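StAR-related lipid transfer protein 13 (Homo sapiens, PDB 2PSO) acts as a GTPase-activating protein for RhoA, and perhaps Cdc42, and carries a START domain, the part described here, that probably binds lipid. Local coordinates at residues 63-68 and 75-80; 120-125 and 135-140; 169-174 and 196-201. All coordinates share one frame; numbering follows the deposited sequence.

Contact 1 (63-68 and 75-80); sequences LAFKKV and KLWKAS
Leu63 reaches across to the neighbouring strand with its CD1 methyl, which comes 3.9 Å from CE3 of Trp77 and also touches the methyl of Ala79. Leu63, Trp77 and Ala79 share a face of the sheet, and with CG anti to the backbone N (chi1 -164°) the CD1 end of Leu63 is carried toward strand 76-80. Ala64 contributes its backbone: its O takes the N-H of Lys78 at an N-to-O distance of 3.1 Å, whereas the return bond from Ala64 N to Lys78 O is bent and weak. Phe65 is gripped on two fronts. Its CB sits over the face of the six-membered ring of Trp77, 3.8 Å from the ring centroid, and its ring turns an edge toward that same indole in an offset edge-to-face pair, planes 61° apart. Lys75, extended beyond CG, runs alongside the phenyl ring, its CD in a CH-pi contact and its NZ in an off-centre cation-pi contact 4.4 Å from the Phe65 centroid; NZ also bonds to the O of Ser207. Replacing Phe65 by an alanine is likely to leave the Lys75 chain without its aromatic surface and the Trp77 face without the ring edge beside it. Lys66 O accepts a nearly straight bond from Leu76 N, 3.0 Å long and in the carbonyl plane. Farther on, Val68 CG2 meets Leu76 CB at 4.2 Å. The two strands form a beta hairpin, and Trp77 meets Phe210 of helix 209-223, as befits the helix-grip fold of START domains, in which the C-terminal helix packs against a curved antiparallel sheet.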
loop_
_atom_site.group_PDB
_atom_site.type_symbol
_atom_site.label_atom_id
_atom_site.label_comp_id
_atom_site.label_asym_id
_atom_site.label_seq_id
_atom_site.Cartn_x
_atom_site.Cartn_y
_atom_site.Cartn_z
ATOM N N LEU A 63 7.987 -7.126 -5.718
ATOM C CA LEU A 63 6.554 -7.403 -5.509
ATOM C C LEU A 63 6.255 -8.878 -5.137
ATOM O O LEU A 63 7.016 -9.788 -5.506
ATOM C CB LEU A 63 5.819 -7.080 -6.795
ATOM C CG LEU A 63 4.314 -6.928 -6.721
ATOM C CD1 LEU A 63 3.995 -6.082 -5.525
ATOM C CD2 LEU A 63 3.865 -6.278 -8.023
ATOM N N ALA A 64 5.147 -9.106 -4.418
ATOM C CA ALA A 64 4.682 -10.453 -4.048
ATOM C C ALA A 64 3.240 -10.410 -3.554
ATOM O O ALA A 64 2.759 -9.349 -3.162
ATOM C CB ALA A 64 5.566 -11.065 -2.987
ATOM N N PHE A 65 2.531 -11.544 -3.595
ATOM C CA PHE A 65 1.197 -11.571 -2.991
ATOM C C PHE A 65 0.895 -12.785 -2.150
ATOM O O PHE A 65 1.724 -13.675 -1.979
ATOM C CB PHE A 65 0.078 -11.322 -3.995
ATOM C CG PHE A 65 -0.003 -12.334 -5.085
ATOM C CD1 PHE A 65 -0.771 -13.490 -4.930
ATOM C CD2 PHE A 65 0.633 -12.118 -6.292
ATOM C CE1 PHE A 65 -0.869 -14.416 -5.935
ATOM C CE2 PHE A 65 0.528 -13.052 -7.322
ATOM C CZ PHE A 65 -0.217 -14.206 -7.135
ATOM N N LYS A 66 -0.312 -12.822 -1.627
ATOM C CA LYS A 66 -0.651 -13.845 -0.686
ATOM C C LYS A 66 -2.173 -13.938 -0.634
ATOM O O LYS A 66 -2.870 -12.909 -0.612
ATOM C CB LYS A 66 -0.074 -13.487 0.695
ATOM C CG LYS A 66 -0.278 -14.555 1.742
ATOM C CD LYS A 66 -0.147 -14.046 3.144
ATOM C CE LYS A 66 1.209 -14.386 3.742
ATOM N NZ LYS A 66 1.084 -14.593 5.225
ATOM N N LYS A 67 -2.684 -15.167 -0.661
ATOM C CA LYS A 67 -4.091 -15.410 -0.400
ATOM C C LYS A 67 -4.203 -15.503 1.112
ATOM O O LYS A 67 -3.382 -16.147 1.767
ATOM C CB LYS A 67 -4.540 -16.719 -1.062
ATOM N N VAL A 68 -5.200 -14.860 1.692
ATOM C CA VAL A 68 -5.279 -14.889 3.141
ATOM C C VAL A 68 -5.991 -16.160 3.626
ATOM O O VAL A 68 -5.754 -16.630 4.744
ATOM C CB VAL A 68 -5.927 -13.592 3.695
ATOM C CG1 VAL A 68 -5.683 -13.452 5.188
ATOM C CG2 VAL A 68 -5.354 -12.391 2.984
ATOM N N LYS A 75 -6.414 -9.953 -2.650
ATOM C CA LYS A 75 -5.090 -10.389 -2.249
ATOM C C LYS A 75 -4.414 -9.408 -1.289
ATOM O O LYS A 75 -4.755 -8.219 -1.230
ATOM C CB LYS A 75 -4.226 -10.642 -3.483
ATOM C CG LYS A 75 -4.580 -11.928 -4.207
ATOM C CD LYS A 75 -4.082 -11.923 -5.652
ATOM C CE LYS A 75 -4.818 -12.961 -6.504
ATOM N NZ LYS A 75 -4.137 -13.202 -7.807
ATOM N N LEU A 76 -3.472 -9.927 -0.518
ATOM C CA LEU A 76 -2.646 -9.097 0.320
ATOM C C LEU A 76 -1.367 -8.896 -0.451
ATOM O O LEU A 76 -0.694 -9.867 -0.775
ATOM C CB LEU A 76 -2.318 -9.846 1.597
ATOM C CG LEU A 76 -1.566 -9.085 2.679
ATOM C CD1 LEU A 76 -2.427 -7.929 3.175
ATOM C CD2 LEU A 76 -1.217 -10.021 3.838
ATOM N N TRP A 77 -1.012 -7.657 -0.748
ATOM C CA TRP A 77 0.232 -7.408 -1.477
ATOM C C TRP A 77 1.379 -6.904 -0.627
ATOM O O TRP A 77 1.181 -6.415 0.475
ATOM C CB TRP A 77 0.000 -6.401 -2.563
ATOM C CG TRP A 77 -0.953 -6.854 -3.574
ATOM C CD1 TRP A 77 -2.305 -6.691 -3.564
ATOM C CD2 TRP A 77 -0.636 -7.536 -4.784
ATOM N NE1 TRP A 77 -2.845 -7.209 -4.712
ATOM C CE2 TRP A 77 -1.838 -7.737 -5.476
ATOM C CE3 TRP A 77 0.557 -7.995 -5.353
ATOM C CZ2 TRP A 77 -1.889 -8.378 -6.700
ATOM C CZ3 TRP A 77 0.507 -8.630 -6.578
ATOM C CH2 TRP A 77 -0.707 -8.818 -7.236
ATOM N N LYS A 78 2.582 -7.005 -1.179
ATOM C CA LYS A 78 3.797 -6.615 -0.488
ATOM C C LYS A 78 4.810 -6.097 -1.484
ATOM O O LYS A 78 5.365 -6.881 -2.240
ATOM C CB LYS A 78 4.381 -7.810 0.255
ATOM C CG LYS A 78 5.662 -7.512 0.989
ATOM C CD LYS A 78 5.994 -8.601 1.998
ATOM C CE LYS A 78 6.678 -9.778 1.347
ATOM N NZ LYS A 78 8.114 -9.477 1.084
ATOM N N ALA A 79 5.056 -4.787 -1.478
ATOM C CA ALA A 79 6.088 -4.178 -2.330
ATOM C C ALA A 79 7.266 -3.597 -1.542
ATOM O O ALA A 79 7.095 -3.149 -0.408
ATOM C CB ALA A 79 5.492 -3.131 -3.221
ATOM N N SER A 80 8.455 -3.610 -2.154
ATOM C CA SER A 80 9.692 -3.105 -1.533
ATOM C C SER A 80 10.552 -2.186 -2.394
ATOM O O SER A 80 10.443 -2.184 -3.622
ATOM C CB SER A 80 10.564 -4.257 -1.125
ATOM O OG SER A 80 10.125 -4.729 0.111
#

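Contact 2 (120-125 and 135-140); sequences IYQYVL and DFVVLR
Tyr121 and Val138 satisfy each other's backbone in both directions: Tyr121 N gives its hydrogen to Val138 O at 2.8 Å, and Val138 N returns one to Tyr121 O at the same 2.8 Å. Two residues along, the antiparallel ladder repeats less evenly, with a sound bond from Phe136 N to Tyr123 O (2.9 Å) and a weak one from Tyr123 N to Phe136 O. Arg140 lays its guanidinium flat on one face of the Tyr121 ring, planes 4° apart and CZ 3.5 Å from the ring centroid. Beside the stack, NH2 forms a salt bridge with Glu119 and NH1 a weak hydrogen bond with Leu95 O. Asp135 OD1 is hydrogen-bonded by Ser133 OG, while across the strands it lies against the Val124 side chain, nearest CG1. Phe136 CB rests over the centre of the Tyr123 ring, 3.6 Å from the centroid, and the two rings run nearly parallel but slid apart. Tyr123 holds CG between backbone N and carbonyl carbon (chi1 55°), which brings its ring across Phe136. The hairpin lies between strand 109-115, which bonds to 118-125, and strands 151-157 and 169-182, which border 134-143; Phe136 packs on Ala171 and Val173 of the latter, and Leu95, the weak partner of Arg140, belongs to helix 87-96.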
loop_
_atom_site.group_PDB
_atom_site.type_symbol
_atom_site.label_atom_id
_atom_site.label_comp_id
_atom_site.label_asym_id
_atom_site.label_seq_id
_atom_site.Cartn_x
_atom_site.Cartn_y
_atom_site.Cartn_z
ATOM N N ILE A 120 -6.834 10.269 13.071
ATOM C CA ILE A 120 -7.725 9.986 11.977
ATOM C C ILE A 120 -7.446 10.910 10.785
ATOM O O ILE A 120 -7.586 12.141 10.843
ATOM C CB ILE A 120 -9.162 10.099 12.430
ATOM C CG1 ILE A 120 -9.422 9.038 13.472
ATOM C CG2 ILE A 120 -10.099 9.897 11.270
ATOM C CD1 ILE A 120 -10.836 8.917 13.754
ATOM N N TYR A 121 -7.031 10.316 9.692
ATOM C CA TYR A 121 -6.525 11.113 8.600
ATOM C C TYR A 121 -7.456 10.913 7.440
ATOM O O TYR A 121 -8.002 9.836 7.265
ATOM C CB TYR A 121 -5.116 10.632 8.250
ATOM C CG TYR A 121 -4.310 11.598 7.456
ATOM C CD1 TYR A 121 -3.973 12.835 7.977
ATOM C CD2 TYR A 121 -3.865 11.278 6.183
ATOM C CE1 TYR A 121 -3.223 13.724 7.259
ATOM C CE2 TYR A 121 -3.091 12.167 5.449
ATOM C CZ TYR A 121 -2.778 13.387 5.994
ATOM O OH TYR A 121 -2.039 14.294 5.275
ATOM N N GLN A 122 -7.649 11.938 6.635
ATOM C CA GLN A 122 -8.558 11.796 5.505
ATOM C C GLN A 122 -7.963 12.410 4.270
ATOM O O GLN A 122 -7.599 13.567 4.286
ATOM C CB GLN A 122 -9.895 12.461 5.833
ATOM C CG GLN A 122 -10.700 12.912 4.650
ATOM C CD GLN A 122 -11.371 14.244 4.915
ATOM O OE1 GLN A 122 -10.898 15.285 4.467
ATOM N NE2 GLN A 122 -12.455 14.226 5.661
ATOM N N TYR A 123 -7.848 11.626 3.209
ATOM C CA TYR A 123 -7.358 12.149 1.944
ATOM C C TYR A 123 -8.177 11.677 0.768
ATOM O O TYR A 123 -8.985 10.772 0.897
ATOM C CB TYR A 123 -5.906 11.762 1.710
ATOM C CG TYR A 123 -5.579 10.267 1.782
ATOM C CD1 TYR A 123 -5.496 9.481 0.625
ATOM C CD2 TYR A 123 -5.308 9.654 3.005
ATOM C CE1 TYR A 123 -5.167 8.127 0.688
ATOM C CE2 TYR A 123 -4.995 8.309 3.077
ATOM C CZ TYR A 123 -4.920 7.549 1.922
ATOM O OH TYR A 123 -4.579 6.210 2.032
ATOM N N VAL A 124 -7.937 12.291 -0.390
ATOM C CA VAL A 124 -8.551 11.892 -1.661
ATOM C C VAL A 124 -7.443 11.588 -2.641
ATOM O O VAL A 124 -6.458 12.303 -2.659
ATOM C CB VAL A 124 -9.346 13.035 -2.264
ATOM C CG1 VAL A 124 -9.794 12.672 -3.649
ATOM C CG2 VAL A 124 -10.544 13.354 -1.402
ATOM N N LEU A 125 -7.592 10.525 -3.431
ATOM C CA LEU A 125 -6.701 10.276 -4.567
ATOM C C LEU A 125 -7.494 10.479 -5.839
ATOM O O LEU A 125 -8.571 9.898 -5.997
ATOM C CB LEU A 125 -6.153 8.849 -4.566
ATOM C CG LEU A 125 -5.354 8.362 -3.367
ATOM C CD1 LEU A 125 -4.543 7.128 -3.737
ATOM C CD2 LEU A 125 -4.442 9.457 -2.900
ATOM N N ASP A 135 -11.484 7.668 -2.305
ATOM C CA ASP A 135 -11.457 8.471 -1.070
ATOM C C ASP A 135 -11.168 7.674 0.202
ATOM O O ASP A 135 -11.536 6.500 0.313
ATOM C CB ASP A 135 -12.756 9.243 -0.905
ATOM C CG ASP A 135 -13.115 10.020 -2.141
ATOM O OD1 ASP A 135 -12.200 10.314 -2.944
ATOM O OD2 ASP A 135 -14.316 10.331 -2.308
ATOM N N PHE A 136 -10.505 8.320 1.157
ATOM C CA PHE A 136 -9.947 7.597 2.296
ATOM C C PHE A 136 -10.145 8.308 3.610
ATOM O O PHE A 136 -10.050 9.524 3.693
ATOM C CB PHE A 136 -8.452 7.325 2.104
ATOM C CG PHE A 136 -8.148 6.400 0.962
ATOM C CD1 PHE A 136 -8.300 6.819 -0.355
ATOM C CD2 PHE A 136 -7.703 5.119 1.199
ATOM C CE1 PHE A 136 -8.025 5.976 -1.408
ATOM C CE2 PHE A 136 -7.416 4.270 0.140
ATOM C CZ PHE A 136 -7.579 4.698 -1.159
ATOM N N VAL A 137 -10.414 7.532 4.641
ATOM C CA VAL A 137 -10.569 8.046 5.978
ATOM C C VAL A 137 -10.058 6.929 6.818
ATOM O O VAL A 137 -10.596 5.838 6.814
ATOM C CB VAL A 137 -12.039 8.293 6.352
ATOM C CG1 VAL A 137 -12.145 8.731 7.814
ATOM C CG2 VAL A 137 -12.671 9.317 5.404
ATOM N N VAL A 138 -9.013 7.200 7.564
ATOM C CA VAL A 138 -8.212 6.139 8.085
ATOM C C VAL A 138 -7.774 6.423 9.521
ATOM O O VAL A 138 -7.579 7.572 9.891
ATOM C CB VAL A 138 -7.051 5.975 7.124
ATOM C CG1 VAL A 138 -5.741 5.828 7.848
ATOM C CG2 VAL A 138 -7.333 4.829 6.220
ATOM N N LEU A 139 -7.706 5.387 10.347
ATOM C CA LEU A 139 -7.013 5.447 11.616
ATOM C C LEU A 139 -5.514 5.119 11.344
ATOM O O LEU A 139 -5.214 4.038 10.849
ATOM C CB LEU A 139 -7.648 4.390 12.512
ATOM C CG LEU A 139 -7.138 4.120 13.933
ATOM C CD1 LEU A 139 -7.425 5.293 14.830
ATOM C CD2 LEU A 139 -7.787 2.859 14.511
ATOM N N ARG A 140 -4.575 6.030 11.593
ATOM C CA ARG A 140 -3.140 5.702 11.403
ATOM C C ARG A 140 -2.494 5.825 12.736
ATOM O O ARG A 140 -2.810 6.738 13.488
ATOM C CB ARG A 140 -2.362 6.717 10.542
ATOM C CG ARG A 140 -3.124 7.450 9.516
ATOM C CD ARG A 140 -2.494 8.769 9.302
ATOM N NE ARG A 140 -1.897 8.902 7.985
ATOM C CZ ARG A 140 -1.278 9.995 7.568
ATOM N NH1 ARG A 140 -0.753 10.029 6.358
ATOM N NH2 ARG A 140 -1.202 11.060 8.356
#

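Contact 3 (169-174 and 196-201); sequences VRAVVM and IDLKGH
This is a surface contact of backbone pairing and mostly aliphatic side chains, in which the Val172 and Asp197 backbones join the start of strand 169-182, where it is broken, to the loop leaving strand 188-196. The chains run roughly antiparallel. Asp197 N donates a bond of 2.9 Å to Val172 O, well aligned at the hydrogen (163°) but approaching from above the carbonyl plane; Val172 N returns only a weak bond to Asp197 O. Next to this pair, Val173 and Ile196 form a non-hydrogen-bonded antiparallel pair whose side chains lie side by side, CG2 to CG2 at 4.2 Å. The same Ile196 CG2, placed anti to the backbone N, also reaches Ala171 CB at 4.1 Å. That small methyl receives a second neighbour in Leu198 CD1. Val172 CB meets Asp197 CB at 4.0 Å, and Met174 SD lies 4.1 Å from the same Asp197 CB. Lys199 crosses the beginning of 169-174 with its aliphatic chain: CB lies 3.8 Å from Val169 CG1, and farther out CE touches Val172 CG2. Lys199 is exposed, and its extended chain carries NZ onward past these apolar contacts. Arg170 turns its guanidinium away from the loop, and NH2 bonds to the O of Ala163. Val173 N finds its partner in Ser157 OG. Ile196 and Leu198 also touch Phe210 of helix 209-223. The contact thus carries the pairing of 169-182 with 188-196, past the corner at Met174, into the connection that leads to the C-terminal helix, at the ends of these strands, on the rim of the curved sheet in the START helix-grip fold.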
loop_
_atom_site.group_PDB
_atom_site.type_symbol
_atom_site.label_atom_id
_atom_site.label_comp_id
_atom_site.label_asym_id
_atom_site.label_seq_id
_atom_site.Cartn_x
_atom_site.Cartn_y
_atom_site.Cartn_z
ATOM N N VAL A 169 -15.492 7.695 -4.376
ATOM C CA VAL A 169 -15.785 6.373 -3.813
ATOM C C VAL A 169 -14.918 6.017 -2.613
ATOM O O VAL A 169 -13.725 5.761 -2.775
ATOM C CB VAL A 169 -15.531 5.242 -4.856
ATOM C CG1 VAL A 169 -16.083 3.890 -4.360
ATOM C CG2 VAL A 169 -16.111 5.598 -6.217
ATOM N N ARG A 170 -15.507 5.960 -1.426
ATOM C CA ARG A 170 -14.786 5.469 -0.257
ATOM C C ARG A 170 -14.130 4.131 -0.504
ATOM O O ARG A 170 -14.804 3.169 -0.832
ATOM C CB ARG A 170 -15.739 5.283 0.909
ATOM C CG ARG A 170 -15.979 6.533 1.702
ATOM C CD ARG A 170 -14.749 6.932 2.505
ATOM N NE ARG A 170 -15.127 7.180 3.891
ATOM C CZ ARG A 170 -15.703 8.297 4.320
ATOM N NH1 ARG A 170 -15.939 9.293 3.473
ATOM N NH2 ARG A 170 -16.018 8.427 5.607
ATOM N N ALA A 171 -12.820 4.049 -0.340
ATOM C CA ALA A 171 -12.187 2.748 -0.367
ATOM C C ALA A 171 -12.274 2.102 1.020
ATOM O O ALA A 171 -12.948 2.605 1.911
ATOM C CB ALA A 171 -10.750 2.856 -0.823
ATOM N N VAL A 172 -11.620 0.957 1.181
ATOM C CA VAL A 172 -11.552 0.277 2.464
ATOM C C VAL A 172 -10.126 -0.260 2.613
ATOM O O VAL A 172 -9.779 -1.327 2.086
ATOM C CB VAL A 172 -12.576 -0.883 2.582
ATOM C CG1 VAL A 172 -12.428 -1.608 3.930
ATOM C CG2 VAL A 172 -14.012 -0.385 2.421
ATOM N N VAL A 173 -9.286 0.513 3.292
ATOM C CA VAL A 173 -7.968 0.053 3.623
ATOM C C VAL A 173 -8.205 -1.021 4.679
ATOM O O VAL A 173 -8.525 -0.712 5.811
ATOM C CB VAL A 173 -7.082 1.225 4.130
ATOM C CG1 VAL A 173 -5.786 0.726 4.766
ATOM C CG2 VAL A 173 -6.763 2.158 2.995
ATOM N N MET A 174 -8.113 -2.289 4.275
ATOM C CA MET A 174 -8.353 -3.411 5.183
ATOM C C MET A 174 -7.077 -3.663 5.962
ATOM O O MET A 174 -7.092 -3.830 7.190
ATOM C CB MET A 174 -8.749 -4.666 4.405
ATOM C CG MET A 174 -9.917 -4.470 3.415
ATOM S SD MET A 174 -10.253 -5.895 2.306
ATOM C CE MET A 174 -10.046 -7.276 3.436
ATOM N N ILE A 196 -6.295 -3.310 -0.089
ATOM C CA ILE A 196 -7.329 -2.302 -0.163
ATOM C C ILE A 196 -8.490 -2.820 -1.006
ATOM O O ILE A 196 -8.287 -3.595 -1.945
ATOM C CB ILE A 196 -6.776 -1.011 -0.771
ATOM C CG1 ILE A 196 -5.413 -0.697 -0.144
ATOM C CG2 ILE A 196 -7.732 0.144 -0.559
ATOM C CD1 ILE A 196 -4.793 0.605 -0.607
ATOM N N ASP A 197 -9.703 -2.409 -0.649
ATOM C CA ASP A 197 -10.892 -2.697 -1.415
ATOM C C ASP A 197 -11.408 -1.377 -1.984
ATOM O O ASP A 197 -12.247 -0.719 -1.366
ATOM C CB ASP A 197 -11.931 -3.334 -0.487
ATOM C CG ASP A 197 -13.239 -3.706 -1.196
ATOM O OD1 ASP A 197 -13.485 -3.243 -2.327
ATOM O OD2 ASP A 197 -14.043 -4.458 -0.595
ATOM N N LEU A 198 -10.897 -0.971 -3.148
ATOM C CA LEU A 198 -11.508 0.129 -3.890
ATOM C C LEU A 198 -12.824 -0.466 -4.306
ATOM O O LEU A 198 -12.870 -1.634 -4.693
ATOM C CB LEU A 198 -10.723 0.501 -5.143
ATOM C CG LEU A 198 -9.194 0.642 -5.212
ATOM C CD1 LEU A 198 -8.599 1.422 -4.024
ATOM C CD2 LEU A 198 -8.509 -0.719 -5.379
ATOM N N LYS A 199 -13.905 0.294 -4.232
ATOM C CA LYS A 199 -15.205 -0.324 -4.479
ATOM C C LYS A 199 -15.737 -0.213 -5.925
ATOM O O LYS A 199 -16.432 0.745 -6.264
ATOM C CB LYS A 199 -16.232 0.154 -3.447
ATOM C CG LYS A 199 -15.918 -0.339 -2.043
ATOM C CD LYS A 199 -17.166 -0.440 -1.189
ATOM C CE LYS A 199 -16.893 -1.223 0.087
ATOM N NZ LYS A 199 -18.071 -1.243 1.002
ATOM N N GLY A 200 -15.414 -1.188 -6.775
ATOM C CA GLY A 200 -16.084 -1.273 -8.075
ATOM C C GLY A 200 -15.253 -1.461 -9.334
ATOM O O GLY A 200 -15.548 -0.873 -10.371
ATOM N N HIS A 201 -14.210 -2.276 -9.248
ATOM C CA HIS A 201 -13.455 -2.667 -10.429
ATOM C C HIS A 201 -13.508 -4.176 -10.484
ATOM O O HIS A 201 -14.079 -4.806 -9.594
ATOM C CB HIS A 201 -11.995 -2.206 -10.349
ATOM C CG HIS A 201 -11.820 -0.719 -10.365
ATOM N ND1 HIS A 201 -11.196 -0.032 -9.343
ATOM C CD2 HIS A 201 -12.180 0.213 -11.279
ATOM C CE1 HIS A 201 -11.183 1.259 -9.627
ATOM N NE2 HIS A 201 -11.775 1.435 -10.794
#

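From the N terminus, contact 1 closes first, a hairpin of strands 62-66 and 76-83. Contact 2 follows as a second hairpin, 118-125 with 134-143, on the other side of the chain's centre, its centre about 22 Å from that of contact 1. Contact 3 closes last, spanning a longer excursion through strands 169-182 and 188-196. The three are in series; none nests within or crosses another. Contacts 2 and 3 touch, since Asp135 pairs with Val169 and Ala171 through probable backbone hydrogen bonds and Phe136 packs on Val173. Strand 188-196, bordering both 76-83 and 169-182, carries the same curved sheet across to contact 1.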